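PDB 3FHK: bacilliredoxin BrxA from Bacillus subtilis, which acts as a dithiol bacilliredoxin, removing bacillithiol from S-bacillithiolated proteins such as OhrR and MetE, and has protein disulfide isomerase activity. Local coordinates for residues A[82-87]-A[91-96]; A[29-32]-A[36-39]; A[118-123]-A[136-141]. The protein carries 2 engineered substitutions. One frame throughout, in Å; residues are numbered along the deposited sequence.

Contact 1: A[82-87]-A[91-96]; sequences VTVFAG and EATAKM. With SO4 (sulfate ion), chain E.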
ATOM      1  N   VAL A  82     -14.195 -27.470  15.877  1.00 31.19           N
ATOM      2  CA  VAL A  82     -13.108 -27.241  14.941  1.00 34.67           C
ATOM      3  C   VAL A  82     -13.498 -26.117  14.005  1.00 37.99           C
ATOM      4  O   VAL A  82     -14.666 -25.738  13.901  1.00 35.73           O
ATOM      5  CB  VAL A  82     -12.770 -28.506  14.122  1.00 26.80           C
ATOM      6  CG1 VAL A  82     -12.593 -29.706  15.038  1.00 27.06           C
ATOM      7  CG2 VAL A  82     -13.839 -28.774  13.091  1.00 28.81           C
ATOM      8  N   THR A  83     -12.513 -25.557  13.335  1.00 33.60           N
ATOM      9  CA  THR A  83     -12.808 -24.453  12.460  1.00 36.37           C
ATOM     10  C   THR A  83     -11.911 -24.467  11.246  1.00 36.91           C
ATOM     11  O   THR A  83     -10.779 -24.957  11.288  1.00 29.26           O
ATOM     12  CB  THR A  83     -12.704 -23.091  13.203  1.00 32.62           C
ATOM     13  OG1 THR A  83     -12.878 -22.029  12.265  1.00 32.62           O
ATOM     14  CG2 THR A  83     -11.355 -22.948  13.908  1.00 28.68           C
ATOM     15  N   VAL A  84     -12.458 -23.957  10.155  1.00 33.43           N
ATOM     16  CA  VAL A  84     -11.693 -23.675   8.965  1.00 36.38           C
ATOM     17  C   VAL A  84     -11.934 -22.209   8.670  1.00 34.36           C
ATOM     18  O   VAL A  84     -13.022 -21.692   8.932  1.00 35.31           O
ATOM     19  CB  VAL A  84     -12.153 -24.536   7.780  1.00 34.92           C
ATOM     20  CG1 VAL A  84     -11.640 -25.973   7.930  1.00 32.80           C
ATOM     21  CG2 VAL A  84     -13.673 -24.510   7.681  1.00 26.97           C
ATOM     22  N   PHE A  85     -10.917 -21.540   8.138  1.00 30.63           N
ATOM     23  CA  PHE A  85     -10.978 -20.108   7.916  1.00 30.93           C
ATOM     24  C   PHE A  85     -11.155 -19.783   6.444  1.00 33.28           C
ATOM     25  O   PHE A  85     -10.191 -19.765   5.682  1.00 40.46           O
ATOM     26  CB  PHE A  85      -9.715 -19.426   8.443  1.00 29.13           C
ATOM     27  CG  PHE A  85      -9.938 -18.002   8.858  1.00 34.11           C
ATOM     28  CD1 PHE A  85     -10.444 -17.084   7.962  1.00 29.13           C
ATOM     29  CD2 PHE A  85      -9.661 -17.584  10.149  1.00 37.05           C
ATOM     30  CE1 PHE A  85     -10.660 -15.771   8.333  1.00 31.02           C
ATOM     31  CE2 PHE A  85      -9.884 -16.273  10.523  1.00 39.45           C
ATOM     32  CZ  PHE A  85     -10.387 -15.366   9.610  1.00 32.88           C
ATOM     33  N   ALA A  86     -12.387 -19.504   6.043  1.00 34.87           N
ATOM     34  CA  ALA A  86     -12.660 -19.224   4.634  1.00 36.76           C
ATOM     35  C   ALA A  86     -11.874 -18.008   4.145  1.00 36.83           C
ATOM     36  O   ALA A  86     -11.732 -17.016   4.858  1.00 36.95           O
ATOM     37  CB  ALA A  86     -14.148 -19.021   4.416  1.00 31.69           C
ATOM     38  N   GLY A  87     -11.360 -18.079   2.925  1.00 36.89           N
ATOM     39  CA  GLY A  87     -10.683 -16.933   2.344  1.00 34.53           C
ATOM     40  C   GLY A  87      -9.228 -16.836   2.753  1.00 46.26           C
ATOM     41  O   GLY A  87      -8.425 -16.223   2.051  1.00 54.80           O
ATOM     42  N   GLU A  91      -7.870 -24.160   0.808  1.00 43.12           N
ATOM     43  CA  GLU A  91      -7.946 -25.584   0.510  1.00 46.79           C
ATOM     44  C   GLU A  91      -8.604 -26.312   1.663  1.00 45.60           C
ATOM     45  O   GLU A  91      -9.380 -27.253   1.464  1.00 44.21           O
ATOM     46  CB  GLU A  91      -6.565 -26.174   0.210  1.00 53.67           C
ATOM     47  CG  GLU A  91      -5.907 -25.591  -1.036  1.00 65.71           C
ATOM     48  CD  GLU A  91      -4.801 -26.475  -1.596  1.00 79.98           C
ATOM     49  OE1 GLU A  91      -4.461 -27.491  -0.951  1.00 78.26           O
ATOM     50  OE2 GLU A  91      -4.276 -26.154  -2.688  1.00 86.21           O
ATOM     51  N   ALA A  92      -8.293 -25.870   2.874  1.00 40.68           N
ATOM     52  CA  ALA A  92      -8.934 -26.420   4.052  1.00 39.86           C
ATOM     53  C   ALA A  92     -10.452 -26.246   3.966  1.00 38.30           C
ATOM     54  O   ALA A  92     -11.187 -27.222   4.076  1.00 43.27           O
ATOM     55  CB  ALA A  92      -8.390 -25.762   5.313  1.00 38.28           C
ATOM     56  N   THR A  93     -10.933 -25.020   3.747  1.00 34.64           N
ATOM     57  CA  THR A  93     -12.389 -24.830   3.738  1.00 43.71           C
ATOM     58  C   THR A  93     -13.093 -25.493   2.541  1.00 35.83           C
ATOM     59  O   THR A  93     -14.201 -26.009   2.699  1.00 38.13           O
ATOM     60  CB  THR A  93     -12.856 -23.346   3.978  1.00 35.44           C
ATOM     61  OG1 THR A  93     -13.525 -22.816   2.827  1.00 42.34           O
ATOM     62  CG2 THR A  93     -11.701 -22.465   4.379  1.00 26.95           C
ATOM     63  N   ALA A  94     -12.451 -25.494   1.370  1.00 29.07           N
ATOM     64  CA  ALA A  94     -12.987 -26.198   0.194  1.00 35.83           C
ATOM     65  C   ALA A  94     -13.160 -27.694   0.468  1.00 33.99           C
ATOM     66  O   ALA A  94     -14.145 -28.301   0.062  1.00 42.87           O
ATOM     67  CB  ALA A  94     -12.092 -25.982  -1.041  1.00 23.94           C
ATOM     68  N   LYS A  95     -12.190 -28.268   1.168  1.00 32.96           N
ATOM     69  CA  LYS A  95     -12.245 -29.657   1.609  1.00 32.04           C
ATOM     70  C   LYS A  95     -13.340 -29.914   2.666  1.00 33.35           C
ATOM     71  O   LYS A  95     -14.066 -30.896   2.583  1.00 35.71           O
ATOM     72  CB  LYS A  95     -10.867 -30.086   2.131  1.00 37.17           C
ATOM     73  CG  LYS A  95     -10.809 -31.480   2.728  1.00 46.72           C
ATOM     74  CD  LYS A  95     -11.345 -32.510   1.757  1.00 56.11           C
ATOM     75  CE  LYS A  95     -10.624 -32.428   0.428  1.00 62.01           C
ATOM     76  NZ  LYS A  95     -10.894 -33.633  -0.405  1.00 66.47           N
ATOM     77  N   MET A  96     -13.449 -29.038   3.657  0.50 33.88           N
ATOM     78  CA  MET A  96     -14.510 -29.191   4.644  0.50 35.97           C
ATOM     79  C   MET A  96     -15.878 -29.129   3.966  0.50 42.02           C
ATOM     80  O   MET A  96     -16.765 -29.936   4.251  0.50 45.34           O
ATOM     81  CB  MET A  96     -14.405 -28.130   5.741  0.50 33.65           C
ATOM     82  CG  MET A  96     -15.332 -28.363   6.925  0.50 31.84           C
ATOM     83  SD  MET A  96     -15.198 -30.026   7.621  0.50 20.08           S
ATOM     84  CE  MET A  96     -16.633 -30.043   8.662  0.50 35.97           C
TER
HETATM   85  S   SO4 E 145      -4.427 -22.255   0.788  1.00 63.60           S
HETATM   86  O1  SO4 E 145      -4.183 -21.969  -0.621  1.00 77.22           O
HETATM   87  O2  SO4 E 145      -5.137 -21.123   1.381  1.00 65.51           O
HETATM   88  O3  SO4 E 145      -5.242 -23.458   0.909  1.00 62.61           O
HETATM   89  O4  SO4 E 145      -3.149 -22.469   1.462  1.00 64.47           O

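Contact 2: A[29-32]-A[36-39]; sequences EELT and EVEN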
ATOM      1  N   GLU A  29     -10.308 -26.412  17.407  1.00 46.20           N
ATOM      2  CA  GLU A  29      -9.125 -26.828  16.673  1.00 50.03           C
ATOM      3  C   GLU A  29      -9.128 -26.305  15.244  1.00 42.85           C
ATOM      4  O   GLU A  29     -10.099 -26.475  14.498  1.00 44.50           O
ATOM      5  CB  GLU A  29      -9.000 -28.348  16.657  1.00 52.08           C
ATOM      6  CG  GLU A  29      -7.848 -28.836  15.804  1.00 63.35           C
ATOM      7  CD  GLU A  29      -7.550 -30.299  16.022  1.00 75.68           C
ATOM      8  OE1 GLU A  29      -7.767 -30.779  17.155  1.00 84.26           O
ATOM      9  OE2 GLU A  29      -7.098 -30.967  15.067  1.00 77.20           O
ATOM     10  N   GLU A  30      -8.023 -25.672  14.876  1.00 38.23           N
ATOM     11  CA  GLU A  30      -7.816 -25.186  13.522  1.00 44.50           C
ATOM     12  C   GLU A  30      -7.501 -26.331  12.570  1.00 35.46           C
ATOM     13  O   GLU A  30      -6.632 -27.149  12.846  1.00 37.83           O
ATOM     14  CB  GLU A  30      -6.652 -24.196  13.485  1.00 43.52           C
ATOM     15  CG  GLU A  30      -7.062 -22.769  13.606  1.00 54.08           C
ATOM     16  CD  GLU A  30      -5.969 -21.819  13.172  1.00 64.15           C
ATOM     17  OE1 GLU A  30      -4.856 -21.878  13.738  1.00 66.40           O
ATOM     18  OE2 GLU A  30      -6.232 -21.008  12.261  1.00 61.59           O
ATOM     19  N   LEU A  31      -8.215 -26.391  11.453  1.00 32.04           N
ATOM     20  CA  LEU A  31      -7.796 -27.254  10.355  1.00 33.42           C
ATOM     21  C   LEU A  31      -7.415 -26.342   9.209  1.00 34.16           C
ATOM     22  O   LEU A  31      -8.268 -25.728   8.588  1.00 39.97           O
ATOM     23  CB  LEU A  31      -8.899 -28.229   9.967  1.00 29.16           C
ATOM     24  CG  LEU A  31      -9.434 -29.004  11.179  1.00 35.28           C
ATOM     25  CD1 LEU A  31     -10.828 -29.537  10.903  1.00 32.70           C
ATOM     26  CD2 LEU A  31      -8.489 -30.131  11.590  1.00 34.72           C
ATOM     27  N   THR A  32      -6.118 -26.235   8.953  1.00 42.57           N
ATOM     28  CA  THR A  32      -5.588 -25.201   8.075  1.00 45.01           C
ATOM     29  C   THR A  32      -5.153 -25.786   6.731  1.00 43.99           C
ATOM     30  O   THR A  32      -4.627 -25.091   5.861  1.00 44.67           O
ATOM     31  CB  THR A  32      -4.392 -24.513   8.759  1.00 47.91           C
ATOM     32  OG1 THR A  32      -3.274 -25.411   8.778  1.00 45.58           O
ATOM     33  CG2 THR A  32      -4.753 -24.138  10.205  1.00 39.99           C
ATOM     34  N   GLU A  36      -5.376 -32.015   6.860  1.00 51.02           N
ATOM     35  CA  GLU A  36      -5.864 -31.922   8.231  1.00 50.88           C
ATOM     36  C   GLU A  36      -7.382 -32.077   8.313  1.00 47.35           C
ATOM     37  O   GLU A  36      -7.905 -32.676   9.254  1.00 50.24           O
ATOM     38  CB  GLU A  36      -5.461 -30.585   8.840  1.00 51.67           C
ATOM     39  CG  GLU A  36      -3.978 -30.340   8.836  1.00 54.41           C
ATOM     40  CD  GLU A  36      -3.602 -29.090   9.588  1.00 56.76           C
ATOM     41  OE1 GLU A  36      -4.493 -28.255   9.846  1.00 58.61           O
ATOM     42  OE2 GLU A  36      -2.411 -28.941   9.922  1.00 64.38           O
ATOM     43  N   VAL A  37      -8.088 -31.524   7.333  1.00 42.85           N
ATOM     44  CA  VAL A  37      -9.538 -31.653   7.293  1.00 40.79           C
ATOM     45  C   VAL A  37      -9.939 -33.110   7.072  1.00 42.30           C
ATOM     46  O   VAL A  37     -10.803 -33.636   7.768  1.00 40.37           O
ATOM     47  CB  VAL A  37     -10.162 -30.748   6.213  1.00 33.37           C
ATOM     48  CG1 VAL A  37     -11.660 -31.015   6.088  1.00 37.27           C
ATOM     49  CG2 VAL A  37      -9.905 -29.285   6.534  1.00 29.07           C
ATOM     50  N   GLU A  38      -9.302 -33.762   6.106  1.00 51.69           N
ATOM     51  CA  GLU A  38      -9.556 -35.178   5.852  1.00 54.67           C
ATOM     52  C   GLU A  38      -9.270 -36.000   7.094  1.00 49.42           C
ATOM     53  O   GLU A  38     -10.093 -36.815   7.515  1.00 49.09           O
ATOM     54  CB  GLU A  38      -8.698 -35.687   4.697  1.00 61.49           C
ATOM     55  CG  GLU A  38      -9.366 -35.611   3.342  1.00 70.11           C
ATOM     56  CD  GLU A  38      -8.405 -35.923   2.213  1.00 83.61           C
ATOM     57  OE1 GLU A  38      -7.333 -35.279   2.151  1.00 83.27           O
ATOM     58  OE2 GLU A  38      -8.724 -36.808   1.387  1.00 89.80           O
ATOM     59  N   ASN A  39      -8.096 -35.777   7.674  1.00 50.30           N
ATOM     60  CA  ASN A  39      -7.693 -36.471   8.889  1.00 56.03           C
ATOM     61  C   ASN A  39      -8.753 -36.408   9.969  1.00 53.48           C
ATOM     62  O   ASN A  39      -9.188 -37.433  10.481  1.00 53.30           O
ATOM     63  CB  ASN A  39      -6.382 -35.905   9.425  1.00 69.49           C
ATOM     64  CG  ASN A  39      -5.204 -36.796   9.121  1.00 86.88           C
ATOM     65  OD1 ASN A  39      -5.124 -37.924   9.613  1.00 90.02           O
ATOM     66  ND2 ASN A  39      -4.271 -36.296   8.314  1.00 95.12           N
TER

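Contact 3: A[118-123]-A[136-141]; sequences VVHFIP and MKNLTA. With SO4 (sulfate ion), chain G.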
ATOM      1  N   VAL A 118     -23.647 -33.925   8.367  1.00 36.08           N
ATOM      2  CA  VAL A 118     -24.313 -32.732   8.890  1.00 31.74           C
ATOM      3  C   VAL A 118     -25.691 -33.075   9.441  1.00 32.21           C
ATOM      4  O   VAL A 118     -26.493 -33.706   8.757  1.00 32.37           O
ATOM      5  CB  VAL A 118     -24.444 -31.651   7.805  1.00 32.34           C
ATOM      6  CG1 VAL A 118     -25.206 -30.427   8.339  1.00 34.66           C
ATOM      7  CG2 VAL A 118     -23.056 -31.244   7.301  1.00 29.95           C
ATOM      8  N   VAL A 119     -25.959 -32.693  10.688  1.00 25.87           N
ATOM      9  CA  VAL A 119     -27.299 -32.862  11.244  1.00 25.25           C
ATOM     10  C   VAL A 119     -27.955 -31.506  11.511  1.00 31.65           C
ATOM     11  O   VAL A 119     -29.154 -31.419  11.782  1.00 39.83           O
ATOM     12  CB  VAL A 119     -27.303 -33.720  12.529  1.00 28.52           C
ATOM     13  CG1 VAL A 119     -26.852 -35.149  12.232  1.00 23.40           C
ATOM     14  CG2 VAL A 119     -26.443 -33.066  13.643  1.00 25.67           C
ATOM     15  N   HIS A 120     -27.166 -30.445  11.448  1.00 31.21           N
ATOM     16  CA  HIS A 120     -27.731 -29.104  11.526  1.00 33.40           C
ATOM     17  C   HIS A 120     -26.789 -28.095  10.893  1.00 30.01           C
ATOM     18  O   HIS A 120     -25.592 -28.126  11.129  1.00 35.19           O
ATOM     19  CB  HIS A 120     -28.048 -28.704  12.966  1.00 39.66           C
ATOM     20  CG  HIS A 120     -28.802 -27.417  13.068  1.00 41.03           C
ATOM     21  ND1 HIS A 120     -30.161 -27.331  12.841  1.00 39.04           N
ATOM     22  CD2 HIS A 120     -28.386 -26.157  13.340  1.00 41.03           C
ATOM     23  CE1 HIS A 120     -30.549 -26.076  12.983  1.00 39.73           C
ATOM     24  NE2 HIS A 120     -29.497 -25.344  13.289  1.00 39.43           N
ATOM     25  N   PHE A 121     -27.336 -27.205  10.082  1.00 30.52           N
ATOM     26  CA  PHE A 121     -26.516 -26.293   9.310  1.00 26.98           C
ATOM     27  C   PHE A 121     -26.988 -24.866   9.570  1.00 30.30           C
ATOM     28  O   PHE A 121     -28.181 -24.617   9.688  1.00 33.12           O
ATOM     29  CB  PHE A 121     -26.583 -26.647   7.816  1.00 30.10           C
ATOM     30  CG  PHE A 121     -25.512 -25.979   6.988  1.00 35.43           C
ATOM     31  CD1 PHE A 121     -25.817 -24.913   6.159  1.00 37.67           C
ATOM     32  CD2 PHE A 121     -24.198 -26.408   7.054  1.00 35.11           C
ATOM     33  CE1 PHE A 121     -24.826 -24.285   5.419  1.00 36.94           C
ATOM     34  CE2 PHE A 121     -23.204 -25.783   6.314  1.00 32.65           C
ATOM     35  CZ  PHE A 121     -23.517 -24.722   5.502  1.00 32.35           C
ATOM     36  N   ILE A 122     -26.046 -23.941   9.701  1.00 28.06           N
ATOM     37  CA  ILE A 122     -26.379 -22.536   9.860  1.00 30.70           C
ATOM     38  C   ILE A 122     -25.644 -21.730   8.804  1.00 33.01           C
ATOM     39  O   ILE A 122     -24.486 -21.382   8.984  1.00 26.32           O
ATOM     40  CB  ILE A 122     -25.984 -22.014  11.246  1.00 34.73           C
ATOM     41  CG1 ILE A 122     -26.602 -22.891  12.338  1.00 33.65           C
ATOM     42  CG2 ILE A 122     -26.424 -20.558  11.410  1.00 31.22           C
ATOM     43  CD1 ILE A 122     -26.105 -22.557  13.731  1.00 28.06           C
ATOM     44  N   PRO A 123     -26.313 -21.451   7.680  1.00 37.34           N
ATOM     45  CA  PRO A 123     -25.645 -20.712   6.610  1.00 37.84           C
ATOM     46  C   PRO A 123     -25.503 -19.243   6.994  1.00 33.38           C
ATOM     47  O   PRO A 123     -26.106 -18.797   7.970  1.00 38.89           O
ATOM     48  CB  PRO A 123     -26.607 -20.860   5.434  1.00 34.95           C
ATOM     49  CG  PRO A 123     -27.944 -21.023   6.067  1.00 41.70           C
ATOM     50  CD  PRO A 123     -27.729 -21.726   7.379  1.00 38.31           C
ATOM     51  N   MET A 136     -27.499 -17.895  19.128  1.00 45.82           N
ATOM     52  CA  MET A 136     -27.138 -18.830  20.183  1.00 45.56           C
ATOM     53  C   MET A 136     -28.289 -19.794  20.485  1.00 47.22           C
ATOM     54  O   MET A 136     -28.065 -20.981  20.735  1.00 48.00           O
ATOM     55  CB  MET A 136     -26.692 -18.086  21.441  1.00 44.13           C
ATOM     56  CG  MET A 136     -25.204 -18.210  21.730  1.00 36.77           C
ATOM     57  SD  MET A 136     -24.783 -17.316  23.220  1.00 79.05           S
ATOM     58  CE  MET A 136     -25.531 -15.753  22.795  1.00 43.65           C
ATOM     59  N   LYS A 137     -29.517 -19.277  20.450  1.00 41.51           N
ATOM     60  CA  LYS A 137     -30.708 -20.099  20.620  1.00 42.28           C
ATOM     61  C   LYS A 137     -30.780 -21.125  19.494  1.00 47.33           C
ATOM     62  O   LYS A 137     -31.237 -22.251  19.688  1.00 52.28           O
ATOM     63  CB  LYS A 137     -31.962 -19.221  20.624  1.00 47.73           C
ATOM     64  CG  LYS A 137     -33.263 -19.975  20.897  1.00 52.34           C
ATOM     65  N   ASN A 138     -30.325 -20.719  18.313  1.00 43.46           N
ATOM     66  CA  ASN A 138     -30.248 -21.610  17.170  1.00 39.66           C
ATOM     67  C   ASN A 138     -29.291 -22.755  17.476  1.00 37.08           C
ATOM     68  O   ASN A 138     -29.650 -23.921  17.364  1.00 44.52           O
ATOM     69  CB  ASN A 138     -29.781 -20.826  15.938  1.00 40.76           C
ATOM     70  CG  ASN A 138     -29.820 -21.648  14.659  1.00 43.81           C
ATOM     71  OD1 ASN A 138     -29.768 -22.878  14.690  1.00 49.94           O
ATOM     72  ND2 ASN A 138     -29.898 -20.965  13.520  1.00 39.39           N
ATOM     73  N   LEU A 139     -28.069 -22.408  17.866  1.00 38.14           N
ATOM     74  CA  LEU A 139     -27.049 -23.399  18.195  1.00 37.84           C
ATOM     75  C   LEU A 139     -27.481 -24.316  19.334  1.00 38.38           C
ATOM     76  O   LEU A 139     -27.380 -25.535  19.228  1.00 37.21           O
ATOM     77  CB  LEU A 139     -25.741 -22.707  18.586  1.00 33.53           C
ATOM     78  CG  LEU A 139     -24.827 -22.285  17.443  1.00 42.21           C
ATOM     79  CD1 LEU A 139     -23.727 -21.361  17.928  1.00 44.66           C
ATOM     80  CD2 LEU A 139     -24.236 -23.518  16.781  1.00 47.00           C
ATOM     81  N   THR A 140     -27.950 -23.723  20.429  1.00 32.05           N
ATOM     82  CA  THR A 140     -28.245 -24.495  21.629  1.00 34.16           C
ATOM     83  C   THR A 140     -29.423 -25.446  21.447  1.00 40.86           C
ATOM     84  O   THR A 140     -29.417 -26.558  21.976  1.00 48.48           O
ATOM     85  CB  THR A 140     -28.470 -23.581  22.874  1.00 46.79           C
ATOM     86  OG1 THR A 140     -29.579 -22.706  22.646  1.00 51.12           O
ATOM     87  CG2 THR A 140     -27.236 -22.761  23.159  1.00 37.31           C
ATOM     88  N   ALA A 141     -30.429 -25.009  20.696  1.00 44.80           N
ATOM     89  CA  ALA A 141     -31.559 -25.870  20.370  1.00 40.15           C
ATOM     90  C   ALA A 141     -31.090 -27.049  19.527  1.00 42.72           C
ATOM     91  O   ALA A 141     -31.633 -28.150  19.627  1.00 46.29           O
ATOM     92  CB  ALA A 141     -32.635 -25.089  19.641  1.00 31.81           C
TER
HETATM   93  S   SO4 G 147     -32.629 -29.652  13.106  1.00 81.88           S
HETATM   94  O1  SO4 G 147     -32.121 -29.252  11.794  1.00 82.83           O
HETATM   95  O2  SO4 G 147     -33.496 -28.585  13.602  1.00 90.04           O
HETATM   96  O3  SO4 G 147     -33.408 -30.885  13.005  1.00 87.18           O
HETATM   97  O4  SO4 G 147     -31.507 -29.872  14.015  1.00 62.36           O
HETATM   98  O   HOH W   1     -30.147 -22.680  10.920  1.00 50.22           O

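Contact 1: A[82-87]-A[91-96]
Val84 and Thr93 meet where strand 80-85 runs against helix 90-97, their CA atoms 5.4 Å apart. The two branches of Val84 spread over the helix surface. CG2 lies against CB of Thr93 at 4.0 Å, while CG1, placed beside the backbone N by a chi1 of -76°, passes 4.1 Å from CB of Met96 and also touches the methyl of Ala92. Toward the end of the strand, Thr93 CG2 comes down on the backbone, within 3.4 Å of Ala86 CA and equally near the carbonyl O of Phe85. The short axes make an angle of 121°, so the helix slants back across the strand that precedes it.

In the next shell, Val37 of helix 34-43 also touches Val84, and Met96 reaches Val50 and Met41. Phe85 turns its ring to the other face of the sheet, toward helix 2-24, about 8 Å from the side chain of the nucleophile Cys56. At the first turn of the helix, Glu91 N gives a bond of 2.7 Å to O3 of a sulfate, which Lys90 N also holds; the ion probably came from the crystallisation liquor.

No hydrogen bond joins strand and helix directly. The contact therefore rests on van der Waals packing of aliphatic groups, part of it against the strand's backbone, with polar chemistry kept to the helix N terminus, whose first N-H groups and helix dipole would probably favour an anion such as this sulfate.

Contact 2: A[29-32]-A[36-39]
Leu31 and Glu36 bring their CA atoms to 5.5 Å as the chain leaves the short edge strand 29-30 and turns almost at once into helix 34-43. This is the first bend of a beta-alpha-beta crossover in the thioredoxin-like fold, the helix leading on to the parallel strand 47-53, with strand 80-85 lying between the two in the sheet.

One carboxylate oxygen secures the bend. Glu36 OE1 accepts the backbone N-H of Thr32 at 2.7 Å in a nearly straight bond (168°), approached on its anti side and well out of the carboxylate plane. The hydroxyl OG1 of the same threonine adds a longer bond of 3.3 Å to Glu36 OE1, from above that plane and on the same face as the amide. The glutamate gets there by an extended chain beyond CG, which carries the carboxylate back from the first helical turn to the loop. With an alanine here, the amide and hydroxyl of Thr32 would probably lose their shared acceptor, and the turn into the helix would be freer to move.

Beneath this polar grip lies an apolar layer. CB of Leu31 meets CG2 of Val37 at 3.7 Å, and both residues continue inward onto Val84 of the neighbouring strand. Glu30 instead sends its carboxylate to a salt bridge with Arg20 of helix 2-24. With CG beside its backbone N (chi1 -52°), Leu31 also reaches the helix backbone, where its CD2 methyl lies 3.5 Å from the carbonyl O of Glu36.

Contact 3: A[118-123]-A[136-141]
His120 and Asn138 make the direct polar link between edge strand 117-122 and helix 132-146, whose short axes come within 9.9 Å of each other at their closest. With CG opposite the backbone N (chi1 -174°), Asn138 extends its amide toward the strand, where NE2 of His120 donates to its OD1 at 2.8 Å. The donor meets the oxygen in the carbonyl plane, although the oxygen is tilted somewhat from the plane of the imidazole. Ring and amide are turned 77° from each other, so the two groups join at their edges without stacking. Asn138 ND2 donates to a water, which in turn donates to the carbonyl O of Phe121, 3.0 Å from the water oxygen. The two bonds are consistent with the amide as placed, OD1 toward the imidazole and ND2 toward the water.

The tight part lies deeper. Ile122 CD1 packs on Leu139 CD2 at 3.7 Å, and the shaft of Ile122 runs up against the amide of Asn138. Although CB of Leu139 points away from the strand, its terminal methyl comes back to make this contact.

The outer side is looser: His120 and Asn138 are partly exposed, and water and sulfate take part. ND1 of His120 donates to O1 of a sulfate at 2.9 Å, in the ring plane at its edge; His146 NE2 holds the same ion, which probably came from the crystallisation liquor. Because both ring nitrogens donate, the imidazole is probably positively charged in this crystal.

Val119 and His120 form a classic beta bulge facing Leu112 of the antiparallel neighbour 109-114. The helix, running nearly antiparallel to the strand, is backed by helix 57-73, where Ala70 touches Leu139, and Ile127 of the intervening loop adds to the packing on Ile122.

In the fold
After the long helix 2-24, contact 2 closes the first short loop, between edge strand 29-30 and helix 34-43. The chain then passes through strand 47-53 and helix 57-73 before contact 1 closes a similarly short loop from strand 80-85 into helix 90-97. Contact 3 comes last, spanning the longer connection from strand 117-122 to the C-terminal helix. The three follow in series, and none encloses another. Contacts 1 and 2 touch through backbone bonds of Thr83 to Glu29 and Leu31, which pair their strands. Contact 3 lies on the opposite side of the chain's centre, about 18 Å from contact 1 between centres, and is connected through the same mixed sheet.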